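Local coordinates for INRS (Synechocystis sp., PDB 5FMN), which senses nickel as a nickel-binding transcriptional regulator and probably represses its target genes by binding DNA, at residues B[71-82]-B[95-106]. Numbering follows the deposited sequence.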
loop_
_atom_site.group_PDB
_atom_site.type_symbol
_atom_site.label_atom_id
_atom_site.label_comp_id
_atom_site.label_asym_id
_atom_site.label_seq_id
_atom_site.Cartn_x
_atom_site.Cartn_y
_atom_site.Cartn_z
ATOM N N ALA B 71 4.333 13.565 3.770
ATOM C CA ALA B 71 2.917 13.475 4.006
ATOM C C ALA B 71 2.671 13.280 5.481
ATOM O O ALA B 71 1.833 13.954 6.074
ATOM C CB ALA B 71 2.312 12.336 3.194
ATOM N N ARG B 72 3.430 12.370 6.076
ATOM C CA ARG B 72 3.252 12.027 7.471
ATOM C C ARG B 72 3.503 13.250 8.385
ATOM O O ARG B 72 2.750 13.491 9.309
ATOM C CB ARG B 72 4.137 10.827 7.818
ATOM C CG ARG B 72 3.993 10.279 9.212
ATOM C CD ARG B 72 2.554 10.015 9.631
ATOM N NE ARG B 72 2.454 10.147 11.084
ATOM C CZ ARG B 72 2.815 9.206 11.958
ATOM N NH1 ARG B 72 3.201 8.007 11.544
ATOM N NH2 ARG B 72 2.740 9.452 13.261
ATOM N N LEU B 73 4.468 14.087 8.039
ATOM C CA LEU B 73 4.736 15.273 8.825
ATOM C C LEU B 73 3.601 16.267 8.750
ATOM O O LEU B 73 3.294 16.951 9.720
ATOM C CB LEU B 73 6.021 15.969 8.354
ATOM C CG LEU B 73 7.345 15.286 8.742
ATOM C CD1 LEU B 73 8.497 16.030 8.091
ATOM C CD2 LEU B 73 7.538 15.215 10.257
ATOM N N ILE B 74 3.013 16.394 7.577
ATOM C CA ILE B 74 1.924 17.355 7.375
ATOM C C ILE B 74 0.682 16.923 8.140
ATOM O O ILE B 74 -0.014 17.744 8.755
ATOM C CB ILE B 74 1.552 17.481 5.871
ATOM C CG1 ILE B 74 2.696 18.148 5.100
ATOM C CG2 ILE B 74 0.271 18.292 5.703
ATOM C CD1 ILE B 74 2.659 17.915 3.607
ATOM N N LEU B 75 0.437 15.616 8.099
ATOM C CA LEU B 75 -0.612 15.011 8.872
ATOM C C LEU B 75 -0.445 15.139 10.389
ATOM O O LEU B 75 -1.418 15.398 11.098
ATOM C CB LEU B 75 -0.750 13.544 8.484
ATOM C CG LEU B 75 -1.866 12.759 9.171
ATOM C CD1 LEU B 75 -3.217 13.249 8.672
ATOM C CD2 LEU B 75 -1.700 11.266 8.924
ATOM N N ASP B 76 0.752 14.888 10.895
ATOM C CA ASP B 76 1.025 15.064 12.331
ATOM C C ASP B 76 0.698 16.470 12.813
ATOM O O ASP B 76 0.029 16.617 13.834
ATOM C CB ASP B 76 2.482 14.752 12.636
ATOM C CG ASP B 76 2.760 13.259 12.668
ATOM O OD1 ASP B 76 1.755 12.482 12.669
ATOM O OD2 ASP B 76 3.980 12.890 12.718
ATOM N N ASP B 77 1.101 17.489 12.046
ATOM C CA ASP B 77 0.808 18.881 12.410
ATOM C C ASP B 77 -0.679 19.181 12.375
ATOM O O ASP B 77 -1.187 19.825 13.269
ATOM C CB ASP B 77 1.579 19.889 11.523
ATOM C CG ASP B 77 3.097 19.884 11.795
ATOM O OD1 ASP B 77 3.514 19.491 12.905
ATOM O OD2 ASP B 77 3.883 20.280 10.905
ATOM N N HIS B 78 -1.374 18.693 11.352
ATOM C CA HIS B 78 -2.829 18.783 11.288
ATOM C C HIS B 78 -3.528 18.153 12.514
ATOM O O HIS B 78 -4.350 18.793 13.172
ATOM C CB HIS B 78 -3.322 18.134 10.003
ATOM C CG HIS B 78 -4.789 18.327 9.753
ATOM N ND1 HIS B 78 -5.316 19.505 9.267
ATOM C CD2 HIS B 78 -5.839 17.489 9.927
ATOM C CE1 HIS B 78 -6.630 19.393 9.186
ATOM N NE2 HIS B 78 -6.974 18.191 9.614
ATOM N N MET B 79 -3.146 16.918 12.831
ATOM C CA MET B 79 -3.658 16.169 13.992
ATOM C C MET B 79 -3.477 16.960 15.263
ATOM O O MET B 79 -4.391 17.022 16.092
ATOM C CB MET B 79 -2.928 14.831 14.187
ATOM C CG MET B 79 -3.681 13.568 13.784
ATOM S SD MET B 79 -2.932 12.026 14.393
ATOM C CE MET B 79 -1.184 12.288 14.002
ATOM N N ASN B 80 -2.256 17.488 15.432
ATOM C CA ASN B 80 -1.940 18.366 16.542
ATOM C C ASN B 80 -2.883 19.567 16.663
ATOM O O ASN B 80 -3.408 19.813 17.750
ATOM C CB ASN B 80 -0.485 18.833 16.490
ATOM C CG ASN B 80 -0.116 19.713 17.677
ATOM O OD1 ASN B 80 -0.607 19.526 18.787
ATOM N ND2 ASN B 80 0.696 20.718 17.426
ATOM N N GLU B 81 -3.133 20.280 15.562
ATOM C CA GLU B 81 -4.124 21.381 15.581
ATOM C C GLU B 81 -5.514 20.879 15.944
ATOM O O GLU B 81 -6.197 21.512 16.731
ATOM C CB GLU B 81 -4.207 22.140 14.277
ATOM C CG GLU B 81 -2.907 22.822 13.893
ATOM C CD GLU B 81 -2.947 23.404 12.492
ATOM O OE1 GLU B 81 -4.026 23.302 11.842
ATOM O OE2 GLU B 81 -1.899 23.950 12.056
ATOM N N CYS B 82 -5.919 19.732 15.415
ATOM C CA CYS B 82 -7.281 19.225 15.680
ATOM C C CYS B 82 -7.480 18.873 17.136
ATOM O O CYS B 82 -8.445 19.306 17.759
ATOM C CB CYS B 82 -7.631 18.013 14.804
ATOM S SG CYS B 82 -7.737 18.406 13.020
ATOM N N GLU B 95 -13.916 18.473 15.016
ATOM C CA GLU B 95 -12.494 18.151 15.008
ATOM C C GLU B 95 -12.202 16.733 14.597
ATOM O O GLU B 95 -11.297 16.496 13.787
ATOM C CB GLU B 95 -11.867 18.404 16.357
ATOM C CG GLU B 95 -11.865 19.862 16.804
ATOM C CD GLU B 95 -11.501 20.864 15.733
ATOM O OE1 GLU B 95 -10.629 20.585 14.899
ATOM O OE2 GLU B 95 -12.047 21.982 15.782
ATOM N N LEU B 96 -13.011 15.796 15.076
ATOM C CA LEU B 96 -12.972 14.437 14.527
ATOM C C LEU B 96 -13.150 14.405 13.004
ATOM O O LEU B 96 -12.483 13.652 12.314
ATOM C CB LEU B 96 -14.048 13.554 15.161
ATOM C CG LEU B 96 -13.771 13.024 16.562
ATOM C CD1 LEU B 96 -14.843 11.989 16.883
ATOM C CD2 LEU B 96 -12.367 12.448 16.712
ATOM N N ALA B 97 -14.098 15.179 12.505
ATOM C CA ALA B 97 -14.456 15.108 11.103
ATOM C C ALA B 97 -13.335 15.728 10.267
ATOM O O ALA B 97 -13.097 15.291 9.164
ATOM C CB ALA B 97 -15.786 15.828 10.856
ATOM N N GLU B 98 -12.675 16.759 10.798
ATOM C CA GLU B 98 -11.471 17.322 10.184
ATOM C C GLU B 98 -10.319 16.327 10.099
ATOM O O GLU B 98 -9.542 16.314 9.138
ATOM C CB GLU B 98 -10.974 18.511 11.009
ATOM C CG GLU B 98 -11.586 19.830 10.596
ATOM C CD GLU B 98 -10.828 20.450 9.457
ATOM O OE1 GLU B 98 -9.683 20.899 9.682
ATOM O OE2 GLU B 98 -11.350 20.408 8.325
ATOM N N LEU B 99 -10.146 15.558 11.162
ATOM C CA LEU B 99 -9.064 14.617 11.195
ATOM C C LEU B 99 -9.349 13.573 10.155
ATOM O O LEU B 99 -8.437 13.163 9.446
ATOM C CB LEU B 99 -8.942 13.929 12.555
ATOM C CG LEU B 99 -7.497 13.702 12.985
ATOM C CD1 LEU B 99 -7.457 12.968 14.314
ATOM C CD2 LEU B 99 -6.730 12.931 11.919
ATOM N N LYS B 100 -10.600 13.106 10.104
ATOM C CA LYS B 100 -10.963 11.958 9.274
ATOM C C LYS B 100 -10.838 12.275 7.796
ATOM O O LYS B 100 -10.406 11.413 7.042
ATOM C CB LYS B 100 -12.365 11.448 9.599
ATOM C CG LYS B 100 -12.421 10.693 10.923
ATOM C CD LYS B 100 -13.801 10.696 11.558
ATOM C CE LYS B 100 -13.856 9.727 12.726
ATOM N NZ LYS B 100 -15.262 9.377 13.059
ATOM N N GLU B 101 -11.142 13.522 7.418
ATOM C CA GLU B 101 -10.961 13.976 6.057
ATOM C C GLU B 101 -9.503 13.903 5.659
ATOM O O GLU B 101 -9.177 13.562 4.522
ATOM C CB GLU B 101 -11.422 15.443 5.828
ATOM C CG GLU B 101 -11.970 15.633 4.392
ATOM C CD GLU B 101 -11.765 17.018 3.732
ATOM O OE1 GLU B 101 -12.064 18.086 4.331
ATOM O OE2 GLU B 101 -11.395 17.036 2.527
ATOM N N ALA B 102 -8.648 14.370 6.557
ATOM C CA ALA B 102 -7.232 14.401 6.302
ATOM C C ALA B 102 -6.686 12.983 6.160
ATOM O O ALA B 102 -5.870 12.733 5.282
ATOM C CB ALA B 102 -6.530 15.137 7.424
ATOM N N LEU B 103 -7.112 12.065 7.027
ATOM C CA LEU B 103 -6.778 10.633 6.885
ATOM C C LEU B 103 -7.341 9.987 5.640
ATOM O O LEU B 103 -6.742 9.085 5.080
ATOM C CB LEU B 103 -7.308 9.824 8.075
ATOM C CG LEU B 103 -6.534 9.865 9.369
ATOM C CD1 LEU B 103 -7.259 9.071 10.436
ATOM C CD2 LEU B 103 -5.148 9.291 9.132
ATOM N N ASP B 104 -8.552 10.358 5.256
ATOM C CA ASP B 104 -9.103 9.826 4.011
ATOM C C ASP B 104 -8.109 10.103 2.894
ATOM O O ASP B 104 -7.719 9.182 2.193
ATOM C CB ASP B 104 -10.467 10.445 3.708
ATOM C CG ASP B 104 -11.574 9.941 4.659
ATOM O OD1 ASP B 104 -11.419 8.847 5.254
ATOM O OD2 ASP B 104 -12.626 10.631 4.771
ATOM N N ARG B 105 -7.648 11.354 2.771
ATOM C CA ARG B 105 -6.836 11.765 1.599
ATOM C C ARG B 105 -5.381 11.331 1.747
ATOM O O ARG B 105 -4.655 11.238 0.768
ATOM C CB ARG B 105 -6.933 13.290 1.309
ATOM C CG ARG B 105 -8.373 13.859 1.234
ATOM C CD ARG B 105 -9.137 13.693 -0.080
ATOM N NE ARG B 105 -9.769 12.376 -0.192
ATOM C CZ ARG B 105 -10.855 11.976 0.494
ATOM N NH1 ARG B 105 -11.440 12.766 1.407
ATOM N NH2 ARG B 105 -11.332 10.743 0.301
ATOM N N PHE B 106 -4.973 11.037 2.976
ATOM C CA PHE B 106 -3.655 10.461 3.262
ATOM C C PHE B 106 -3.540 8.962 2.954
ATOM O O PHE B 106 -2.456 8.499 2.649
ATOM C CB PHE B 106 -3.306 10.691 4.739
ATOM C CG PHE B 106 -1.935 10.234 5.118
ATOM C CD1 PHE B 106 -1.710 8.922 5.526
ATOM C CD2 PHE B 106 -0.865 11.118 5.094
ATOM C CE1 PHE B 106 -0.438 8.498 5.884
ATOM C CE2 PHE B 106 0.405 10.691 5.437
ATOM C CZ PHE B 106 0.624 9.383 5.830
#
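His78 reaches across to the main chain of Glu98, with CG anti to the backbone N (chi1 -173°), and its NE2 donates to Glu98 O at 3.2 Å. The N-H...O angle of 150° is moderately bent, and the donor sits well above the carbonyl plane rather than on a lone pair. Since Ala102 N makes only a weak bond to this same oxygen, the histidine adds a second donor to it. The Glu98 side chain crosses that of His78 at about a right angle, with Glu98 OE1 3.4 Å from His78 CE1, while the methyl Ala102 CB lies 3.5 Å from His78 CD2. The hydrogen bond and these neighbours probably limit rotation of the imidazole. One turn on, Cys82 SG packs against Glu98 CB at 3.8 Å, and the Glu95 side chain folds beside Cys82 O, its carboxylate salt-bridged to Arg85. Beside the histidine, Met79 CG meets Leu99 CD2, 3.6 Å away, and Leu103 of the second subunit packs on Met79.

A second, apolar grouping gathers round Phe106, which is poorly ordered, so its details are less certain. Leu75 CD2 stands over one face of the Phe106 ring, 3.9 Å from the centroid and just 9° off the normal, a well-centred CH-pi contact; Ala71 CB approaches Phe106 CE2 at 3.4 Å. Leu75 links the two groupings, its CD1 touching Ala102 CB and its CD2 Leu103 CD2.

The helix axes run nearly antiparallel and approach to 9.6 Å, forming the antiparallel helical hairpin of the all-helical CsoR-like repressor fold. His78 and Cys82 form a His-x-x-x-Cys pair, with Cys53 of the third subunit against His78, an arrangement consistent with the intersubunit metal site of CsoR relatives.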